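Local structure of pre-crRNA processing endonuclease (Streptococcus pyogenes serotype M1, 3VZH) at residues 41-46 / 57-62; 166-171 / 194-199; 173-178 / 204-209. The protein probably cleaves precursor CRISPR RNA as a Cas5d endoribonuclease, helping to make the guide RNAs of a bacterial defence against foreign nucleic acids. All blocks are in the same frame, centred on the assembly; numbering follows the deposited sequence.

Contact 1: 41-46 / 57-62; sequences ALNGIV and NIVTEV
Asn-43 and Val-59 share one water that stitches the helix to the strand. It gives a hydrogen to Asn-43 OD1 at 2.5 Å, takes one from Val-59 N at 2.7 Å, and reaches Asn-57 O weakly. OD1 also sits 3.7 Å from Val-59 CG2, so the amide oxygen lies alongside the methyl while the water ties it to the strand backbone. The rest of the contact is mostly hydrocarbon. Val-59 CG2 is lodged between Asn-43 and Val-46, 3.7 Å from Val-46 CG2, and CG1 turns to Leu-42. Val-46 CG2 runs past Asn-57 in the opposite sense, 3.6 Å from its CB; the amide of Asn-57 is occupied beyond the segments, with ND2 bonded to Asp-47 and the carbonyl of Tyr-50. At the far end Leu-42, with CD1 anti to CA (chi2 -178°), lays CD1 at about a right angle across Val-62, 3.7 Å from CB. A classic beta bulge at Thr-60 and Glu-61, opposite Lys-100, shifts the alternation by one, which is how Val-59 and Val-62 both come to face the helix. Helix 39-49 thus covers one side of a sheet in which strand 95-105 separates strands 9-15 and 55-64: the beta-alpha-beta opening of the RRM (ferredoxin-like) fold found in Cas5 proteins.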
loop_
_atom_site.group_PDB
_atom_site.type_symbol
_atom_site.label_atom_id
_atom_site.label_comp_id
_atom_site.label_asym_id
_atom_site.label_seq_id
_atom_site.Cartn_x
_atom_site.Cartn_y
_atom_site.Cartn_z
ATOM N N ALA A 41 -2.378 0.649 -4.703
ATOM C CA ALA A 41 -1.890 1.973 -4.425
ATOM C C ALA A 41 -0.833 1.851 -3.323
ATOM O O ALA A 41 0.165 2.613 -3.336
ATOM C CB ALA A 41 -2.997 2.840 -3.866
ATOM N N LEU A 42 -1.042 0.954 -2.359
ATOM C CA LEU A 42 -0.040 0.815 -1.322
ATOM C C LEU A 42 1.291 0.226 -1.816
ATOM O O LEU A 42 2.379 0.719 -1.367
ATOM C CB LEU A 42 -0.509 -0.031 -0.108
ATOM C CG LEU A 42 -1.799 0.519 0.474
ATOM C CD1 LEU A 42 -2.246 -0.291 1.702
ATOM C CD2 LEU A 42 -1.496 1.936 0.978
ATOM N N ASN A 43 1.193 -0.750 -2.732
ATOM C CA ASN A 43 2.359 -1.311 -3.454
ATOM C C ASN A 43 3.126 -0.123 -4.118
ATOM O O ASN A 43 4.343 -0.097 -4.068
ATOM C CB ASN A 43 1.922 -2.244 -4.598
ATOM C CG ASN A 43 1.356 -3.558 -4.070
ATOM O OD1 ASN A 43 1.556 -3.892 -2.893
ATOM N ND2 ASN A 43 0.639 -4.291 -4.910
ATOM N N GLY A 44 2.410 0.774 -4.842
ATOM C CA GLY A 44 2.998 1.975 -5.386
ATOM C C GLY A 44 3.774 2.824 -4.425
ATOM O O GLY A 44 4.844 3.307 -4.780
ATOM N N ILE A 45 3.199 3.068 -3.237
ATOM C CA ILE A 45 3.831 3.899 -2.244
ATOM C C ILE A 45 5.099 3.244 -1.672
ATOM O O ILE A 45 6.188 3.914 -1.626
ATOM C CB ILE A 45 2.809 4.158 -1.137
ATOM C CG1 ILE A 45 1.729 5.202 -1.664
ATOM C CG2 ILE A 45 3.488 4.720 0.084
ATOM C CD1 ILE A 45 0.455 5.230 -0.763
ATOM N N VAL A 46 5.020 1.955 -1.343
ATOM C CA VAL A 46 6.238 1.294 -0.848
ATOM C C VAL A 46 7.296 1.203 -1.936
ATOM O O VAL A 46 8.449 1.416 -1.689
ATOM C CB VAL A 46 5.951 -0.063 -0.110
ATOM C CG1 VAL A 46 4.968 0.199 1.043
ATOM C CG2 VAL A 46 5.479 -1.164 -1.096
ATOM N N ASN A 57 8.410 -5.871 -3.066
ATOM C CA ASN A 57 7.769 -5.459 -1.798
ATOM C C ASN A 57 6.355 -6.091 -1.697
ATOM O O ASN A 57 5.595 -6.082 -2.695
ATOM C CB ASN A 57 7.618 -3.931 -1.837
ATOM C CG ASN A 57 8.955 -3.237 -1.645
ATOM O OD1 ASN A 57 9.748 -3.615 -0.755
ATOM N ND2 ASN A 57 9.192 -2.200 -2.415
ATOM N N ILE A 58 6.057 -6.548 -0.493
ATOM C CA ILE A 58 4.809 -7.257 -0.169
ATOM C C ILE A 58 4.123 -6.498 0.926
ATOM O O ILE A 58 4.571 -6.550 2.117
ATOM C CB ILE A 58 5.076 -8.686 0.346
ATOM C CG1 ILE A 58 5.898 -9.570 -0.660
ATOM C CG2 ILE A 58 3.745 -9.395 0.647
ATOM C CD1 ILE A 58 5.367 -9.562 -2.088
ATOM N N VAL A 59 3.036 -5.829 0.585
ATOM C CA VAL A 59 2.297 -5.048 1.609
ATOM C C VAL A 59 1.348 -6.018 2.310
ATOM O O VAL A 59 0.510 -6.657 1.644
ATOM C CB VAL A 59 1.488 -3.853 1.019
ATOM C CG1 VAL A 59 0.597 -3.236 2.120
ATOM C CG2 VAL A 59 2.487 -2.757 0.507
ATOM N N THR A 60 1.446 -6.132 3.625
ATOM C CA THR A 60 0.621 -7.186 4.270
ATOM C C THR A 60 -0.555 -6.632 5.072
ATOM O O THR A 60 -1.563 -7.348 5.318
ATOM C CB THR A 60 1.431 -8.099 5.194
ATOM O OG1 THR A 60 2.045 -7.322 6.234
ATOM C CG2 THR A 60 2.461 -8.880 4.366
ATOM N N GLU A 61 -0.444 -5.383 5.507
ATOM C CA GLU A 61 -1.439 -4.825 6.427
ATOM C C GLU A 61 -1.438 -3.306 6.330
ATOM O O GLU A 61 -0.346 -2.688 6.097
ATOM C CB GLU A 61 -1.197 -5.278 7.844
ATOM C CG GLU A 61 -2.445 -5.136 8.698
ATOM C CD GLU A 61 -2.235 -5.797 10.046
ATOM O OE1 GLU A 61 -1.562 -5.227 10.888
ATOM O OE2 GLU A 61 -2.759 -6.908 10.247
ATOM N N VAL A 62 -2.613 -2.688 6.434
ATOM C CA VAL A 62 -2.674 -1.199 6.614
ATOM C C VAL A 62 -3.620 -0.810 7.716
ATOM O O VAL A 62 -4.620 -1.525 7.949
ATOM C CB VAL A 62 -3.071 -0.483 5.292
ATOM C CG1 VAL A 62 -4.492 -0.907 4.750
ATOM C CG2 VAL A 62 -3.018 1.065 5.465
HETATM O O HOH W 1 2.315 -6.140 -2.043
#

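Contact 2: 166-171 / 194-199; sequences VNIDLG and TVMKNG
Ile-168 and Met-196 form the hydrogen-bonded pair at the middle of this antiparallel ladder, each N giving to the other's O at 2.9 Å. The bond from Ile-168 N lies in the carbonyl plane of Met-196, whereas the return bond comes in tilted from the carbonyl plane of Ile-168. Their side chains make the tight side. Met-196 runs out straight and then bends at chi3 (63°), bringing CE over to Ile-168 CG2 at 3.6 Å, while its CB backs onto Leu-170 CD1 more loosely. Val-36, Tyr-163 and Ile-201 cover the methionine further, so this is where the strand pair meets the body of the protein. Just past Lys-197 the chain reverses: Asn-198 and Gly-199, both with positive phi, are the two middle residues of a type I' beta-turn leading from strand 188-197 into strand 200-213. The turn is tied to strand 167-171 by Asn-198 N on Val-166 O at 2.9 Å, and a water reinforces it, giving to Val-166 O and Met-196 O and accepting from Gly-199 N. The opposite face, with Asn-167, Asp-169, Val-195 and Lys-197, is looser and more exposed. There the Asn-167 side chain crosses the base of Lys-197, whose ammonium end heads away, and Val-195 CG2 rests 3.9 Å from Asp-169 CG. Asp-169 spends OD2 on its own strand instead, accepting from Gly-171 N at 2.7 Å in an Asx turn, beside the last ladder bond, Thr-194 N to Gly-171 O at 3.1 Å.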
loop_
_atom_site.group_PDB
_atom_site.type_symbol
_atom_site.label_atom_id
_atom_site.label_comp_id
_atom_site.label_asym_id
_atom_site.label_seq_id
_atom_site.Cartn_x
_atom_site.Cartn_y
_atom_site.Cartn_z
ATOM N N VAL A 166 -14.996 -1.074 15.876
ATOM C CA VAL A 166 -16.019 -1.440 14.926
ATOM C C VAL A 166 -15.374 -2.062 13.732
ATOM O O VAL A 166 -14.196 -1.762 13.438
ATOM C CB VAL A 166 -16.909 -0.237 14.429
ATOM C CG1 VAL A 166 -17.642 0.431 15.607
ATOM C CG2 VAL A 166 -16.059 0.775 13.661
ATOM N N ASN A 167 -16.135 -2.896 13.036
ATOM C CA ASN A 167 -15.737 -3.378 11.691
ATOM C C ASN A 167 -16.659 -2.852 10.603
ATOM O O ASN A 167 -17.831 -2.608 10.817
ATOM C CB ASN A 167 -15.774 -4.896 11.597
ATOM C CG ASN A 167 -14.908 -5.578 12.673
ATOM O OD1 ASN A 167 -14.047 -4.966 13.297
ATOM N ND2 ASN A 167 -15.223 -6.871 12.943
ATOM N N ILE A 168 -16.077 -2.664 9.446
ATOM C CA ILE A 168 -16.876 -2.365 8.243
ATOM C C ILE A 168 -16.414 -3.113 7.011
ATOM O O ILE A 168 -15.279 -3.024 6.621
ATOM C CB ILE A 168 -17.008 -0.839 7.946
ATOM C CG1 ILE A 168 -17.811 -0.537 6.646
ATOM C CG2 ILE A 168 -15.695 -0.194 7.757
ATOM C CD1 ILE A 168 -18.392 0.876 6.663
ATOM N N ASP A 169 -17.377 -3.806 6.387
ATOM C CA ASP A 169 -17.165 -4.441 5.102
ATOM C C ASP A 169 -17.327 -3.406 4.020
ATOM O O ASP A 169 -18.428 -2.852 3.779
ATOM C CB ASP A 169 -18.190 -5.595 4.992
ATOM C CG ASP A 169 -17.952 -6.506 3.762
ATOM O OD1 ASP A 169 -18.363 -7.669 3.823
ATOM O OD2 ASP A 169 -17.373 -6.054 2.777
ATOM N N LEU A 170 -16.225 -3.120 3.326
ATOM C CA LEU A 170 -16.209 -2.164 2.256
ATOM C C LEU A 170 -16.629 -2.820 0.930
ATOM O O LEU A 170 -16.712 -2.138 -0.049
ATOM C CB LEU A 170 -14.814 -1.470 2.190
ATOM C CG LEU A 170 -14.500 -0.678 3.498
ATOM C CD1 LEU A 170 -13.053 -0.280 3.564
ATOM C CD2 LEU A 170 -15.348 0.526 3.652
ATOM N N GLY A 171 -16.976 -4.125 0.923
ATOM C CA GLY A 171 -17.494 -4.749 -0.354
ATOM C C GLY A 171 -16.344 -5.075 -1.245
ATOM O O GLY A 171 -15.192 -5.056 -0.827
ATOM N N THR A 194 -13.294 -6.682 1.008
ATOM C CA THR A 194 -12.267 -6.009 1.795
ATOM C C THR A 194 -12.930 -5.546 3.115
ATOM O O THR A 194 -13.865 -4.759 3.072
ATOM C CB THR A 194 -11.632 -4.847 0.943
ATOM O OG1 THR A 194 -11.006 -5.381 -0.280
ATOM C CG2 THR A 194 -10.605 -4.017 1.809
ATOM N N VAL A 195 -12.513 -6.033 4.281
ATOM C CA VAL A 195 -13.158 -5.698 5.531
ATOM C C VAL A 195 -12.138 -4.992 6.388
ATOM O O VAL A 195 -11.025 -5.443 6.530
ATOM C CB VAL A 195 -13.637 -6.966 6.283
ATOM C CG1 VAL A 195 -14.364 -6.621 7.567
ATOM C CG2 VAL A 195 -14.579 -7.756 5.363
ATOM N N MET A 196 -12.510 -3.822 6.889
ATOM C CA MET A 196 -11.673 -3.045 7.805
ATOM C C MET A 196 -12.092 -3.334 9.255
ATOM O O MET A 196 -13.234 -3.015 9.642
ATOM C CB MET A 196 -11.821 -1.547 7.444
ATOM C CG MET A 196 -10.826 -0.663 8.208
ATOM S SD MET A 196 -10.934 1.088 7.836
ATOM C CE MET A 196 -12.618 1.537 8.377
ATOM N N LYS A 197 -11.188 -3.914 10.061
ATOM C CA LYS A 197 -11.541 -4.387 11.408
ATOM C C LYS A 197 -10.752 -3.564 12.376
ATOM O O LYS A 197 -9.511 -3.610 12.364
ATOM C CB LYS A 197 -11.169 -5.888 11.582
ATOM C CG LYS A 197 -11.921 -6.795 10.576
ATOM C CD LYS A 197 -11.486 -8.250 10.734
ATOM C CE LYS A 197 -12.398 -9.182 9.950
ATOM N NZ LYS A 197 -11.527 -10.319 9.535
ATOM N N ASN A 198 -11.424 -2.739 13.204
ATOM C CA ASN A 198 -10.767 -1.817 14.075
ATOM C C ASN A 198 -9.848 -0.875 13.345
ATOM O O ASN A 198 -8.786 -0.501 13.894
ATOM C CB ASN A 198 -10.015 -2.597 15.164
ATOM C CG ASN A 198 -10.963 -3.501 15.970
ATOM O OD1 ASN A 198 -11.938 -3.028 16.478
ATOM N ND2 ASN A 198 -10.644 -4.784 16.086
ATOM N N GLY A 199 -10.202 -0.567 12.115
ATOM C CA GLY A 199 -9.328 0.246 11.259
ATOM C C GLY A 199 -8.236 -0.492 10.478
ATOM O O GLY A 199 -7.474 0.163 9.738
HETATM O O HOH W 2 -12.898 -0.599 11.093
#

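Contact 3: 173-178 / 204-209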
loop_
_atom_site.group_PDB
_atom_site.type_symbol
_atom_site.label_atom_id
_atom_site.label_comp_id
_atom_site.label_asym_id
_atom_site.label_seq_id
_atom_site.Cartn_x
_atom_site.Cartn_y
_atom_site.Cartn_z
ATOM N N MET A 173 -13.399 -4.666 -3.697
ATOM C CA MET A 173 -12.449 -3.603 -4.084
ATOM C C MET A 173 -11.443 -4.176 -5.044
ATOM O O MET A 173 -10.998 -5.342 -4.886
ATOM C CB MET A 173 -11.684 -3.117 -2.824
ATOM C CG MET A 173 -12.561 -2.177 -2.008
ATOM S SD MET A 173 -11.671 -1.357 -0.632
ATOM C CE MET A 173 -10.639 -0.363 -1.724
ATOM N N PHE A 174 -11.041 -3.387 -6.027
ATOM C CA PHE A 174 -9.813 -3.684 -6.767
ATOM C C PHE A 174 -8.672 -4.019 -5.796
ATOM O O PHE A 174 -8.473 -3.335 -4.773
ATOM C CB PHE A 174 -9.458 -2.510 -7.666
ATOM C CG PHE A 174 -8.214 -2.710 -8.457
ATOM C CD1 PHE A 174 -7.090 -1.947 -8.172
ATOM C CD2 PHE A 174 -8.144 -3.655 -9.476
ATOM C CE1 PHE A 174 -5.897 -2.135 -8.892
ATOM C CE2 PHE A 174 -6.966 -3.831 -10.224
ATOM C CZ PHE A 174 -5.833 -3.060 -9.924
ATOM N N HIS A 175 -7.953 -5.117 -6.089
ATOM C CA HIS A 175 -6.817 -5.550 -5.284
ATOM C C HIS A 175 -5.553 -5.183 -6.037
ATOM O O HIS A 175 -4.792 -4.344 -5.578
ATOM C CB HIS A 175 -6.878 -7.062 -5.136
ATOM C CG HIS A 175 -5.767 -7.678 -4.305
ATOM N ND1 HIS A 175 -4.556 -7.995 -4.820
ATOM C CD2 HIS A 175 -5.756 -8.113 -2.964
ATOM C CE1 HIS A 175 -3.802 -8.580 -3.840
ATOM N NE2 HIS A 175 -4.559 -8.676 -2.730
ATOM N N SER A 176 -5.324 -5.800 -7.197
ATOM C CA SER A 176 -4.127 -5.507 -7.994
ATOM C C SER A 176 -4.200 -6.165 -9.342
ATOM O O SER A 176 -5.092 -6.977 -9.595
ATOM C CB SER A 176 -2.845 -5.950 -7.265
ATOM O OG SER A 176 -2.945 -7.262 -6.744
ATOM N N PHE A 177 -3.313 -5.746 -10.245
ATOM C CA PHE A 177 -3.084 -6.462 -11.479
ATOM C C PHE A 177 -1.986 -7.514 -11.386
ATOM O O PHE A 177 -1.054 -7.364 -10.567
ATOM C CB PHE A 177 -2.631 -5.493 -12.565
ATOM C CG PHE A 177 -3.684 -4.563 -13.032
ATOM C CD1 PHE A 177 -4.747 -5.030 -13.805
ATOM C CD2 PHE A 177 -3.570 -3.201 -12.782
ATOM C CE1 PHE A 177 -5.716 -4.166 -14.270
ATOM C CE2 PHE A 177 -4.519 -2.320 -13.262
ATOM C CZ PHE A 177 -5.596 -2.808 -14.006
ATOM N N ALA A 178 -2.096 -8.526 -12.269
ATOM C CA ALA A 178 -1.020 -9.465 -12.630
ATOM C C ALA A 178 -0.500 -9.130 -14.053
ATOM O O ALA A 178 -1.288 -8.932 -14.985
ATOM C CB ALA A 178 -1.508 -10.910 -12.607
ATOM N N LYS A 204 -5.188 -10.072 1.541
ATOM C CA LYS A 204 -5.086 -11.402 0.949
ATOM C C LYS A 204 -4.008 -11.349 -0.140
ATOM O O LYS A 204 -3.695 -10.286 -0.717
ATOM C CB LYS A 204 -6.454 -11.820 0.326
ATOM C CG LYS A 204 -7.520 -12.145 1.373
ATOM C CD LYS A 204 -8.766 -12.822 0.801
ATOM C CE LYS A 204 -9.480 -13.414 2.005
ATOM N NZ LYS A 204 -10.940 -13.294 1.948
ATOM N N ALA A 205 -3.424 -12.496 -0.449
ATOM C CA ALA A 205 -2.534 -12.564 -1.574
ATOM C C ALA A 205 -3.390 -12.534 -2.853
ATOM O O ALA A 205 -4.615 -12.838 -2.828
ATOM C CB ALA A 205 -1.671 -13.818 -1.549
ATOM N N GLN A 206 -2.794 -12.123 -3.961
ATOM C CA GLN A 206 -3.571 -12.031 -5.172
ATOM C C GLN A 206 -4.351 -13.313 -5.401
ATOM O O GLN A 206 -5.517 -13.291 -5.806
ATOM C CB GLN A 206 -2.642 -11.825 -6.389
ATOM C CG GLN A 206 -2.234 -10.402 -6.685
ATOM C CD GLN A 206 -1.572 -10.282 -8.083
ATOM O OE1 GLN A 206 -1.115 -11.268 -8.679
ATOM N NE2 GLN A 206 -1.527 -9.075 -8.593
ATOM N N SER A 207 -3.674 -14.456 -5.259
ATOM C CA SER A 207 -4.265 -15.720 -5.738
ATOM C C SER A 207 -5.410 -16.143 -4.802
ATOM O O SER A 207 -6.190 -17.046 -5.122
ATOM C CB SER A 207 -3.177 -16.814 -5.886
ATOM O OG SER A 207 -2.689 -17.099 -4.599
ATOM N N GLU A 208 -5.528 -15.485 -3.633
ATOM C CA GLU A 208 -6.597 -15.791 -2.693
ATOM C C GLU A 208 -7.851 -14.866 -2.883
ATOM O O GLU A 208 -8.811 -14.910 -2.061
ATOM C CB GLU A 208 -6.087 -15.553 -1.272
ATOM C CG GLU A 208 -5.093 -16.618 -0.819
ATOM C CD GLU A 208 -4.192 -16.128 0.288
ATOM O OE1 GLU A 208 -4.425 -15.033 0.886
ATOM O OE2 GLU A 208 -3.181 -16.835 0.516
ATOM N N CYS A 209 -7.804 -14.012 -3.905
ATOM C CA CYS A 209 -8.900 -13.043 -4.118
ATOM C C CYS A 209 -10.205 -13.740 -4.590
ATOM O O CYS A 209 -10.161 -14.808 -5.214
ATOM C CB CYS A 209 -8.504 -11.975 -5.141
ATOM S SG CYS A 209 -7.376 -10.698 -4.424
#
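With chi1 at -179°, His-175 holds its imidazole straight out from the strand toward Lys-204, and Ser-176, with chi1 at 47°, folds OG back to the near edge of the same ring. NE2 gives its hydrogen to Lys-204 O at 2.7 Å; the oxygen lies near the ring plane, although the nitrogen itself stands above the plane of that carbonyl. At the other ring nitrogen, ND1 and Ser-176 OG are 2.6 Å apart in a hydrogen bond whose donor stays open. Gln-206 reaches in from the second segment on an extended side chain, its amide turned 55° from the imidazole, and NE2 gives an in-plane bond to Ser-176 OG at 3.0 Å. The same nitrogen makes a weak bond to Phe-177 O at 2.7 Å. Over one face of the ring sits Cys-209 SG, 3.4 Å from His-175 CD2, a sulfur-aromatic contact offset toward the rim. Strands 173-178 and 200-213 both pair with strand 188-197, so these side chains bridge across it. Two irregularities accompany the bridging: a classic beta bulge places His-175 and Ser-176 together opposite Tyr-190, and a 3-10 turn at 206-208 interrupts the second strand, with Glu-208 OE1 accepting from Ala-205 N. The result is a continuous chain of hydrogen bonds, Lys-204 carbonyl to imidazole to hydroxyl to amide. With both ring nitrogens engaged and sulfur against one face, the rotation of the His-175 ring is probably held fixed.

Overall arrangement
The three contacts meet one large antiparallel sheet. Contact 1 lies near the middle of the chain, about 3 Å from its centre, with contact 3 about 12 Å and contact 2 about 18 Å away, centre to centre. Strands 55-64 and 200-213 are neighbours, linking contact 1 to contact 3, and Arg-39 of helix 39-49 bonds to Val-59 O while touching His-175. Contacts 2 and 3 have centres about 17 Å apart yet touch, Thr-194 OG1 lying 3.5 Å from Met-173 CB; strand 188-197 carries both 167-171 and 173-178 as antiparallel partners. Strand 200-213 meets contacts 1 and 2 as well, through Phe-203 on Leu-42 and Ile-201 on Met-196.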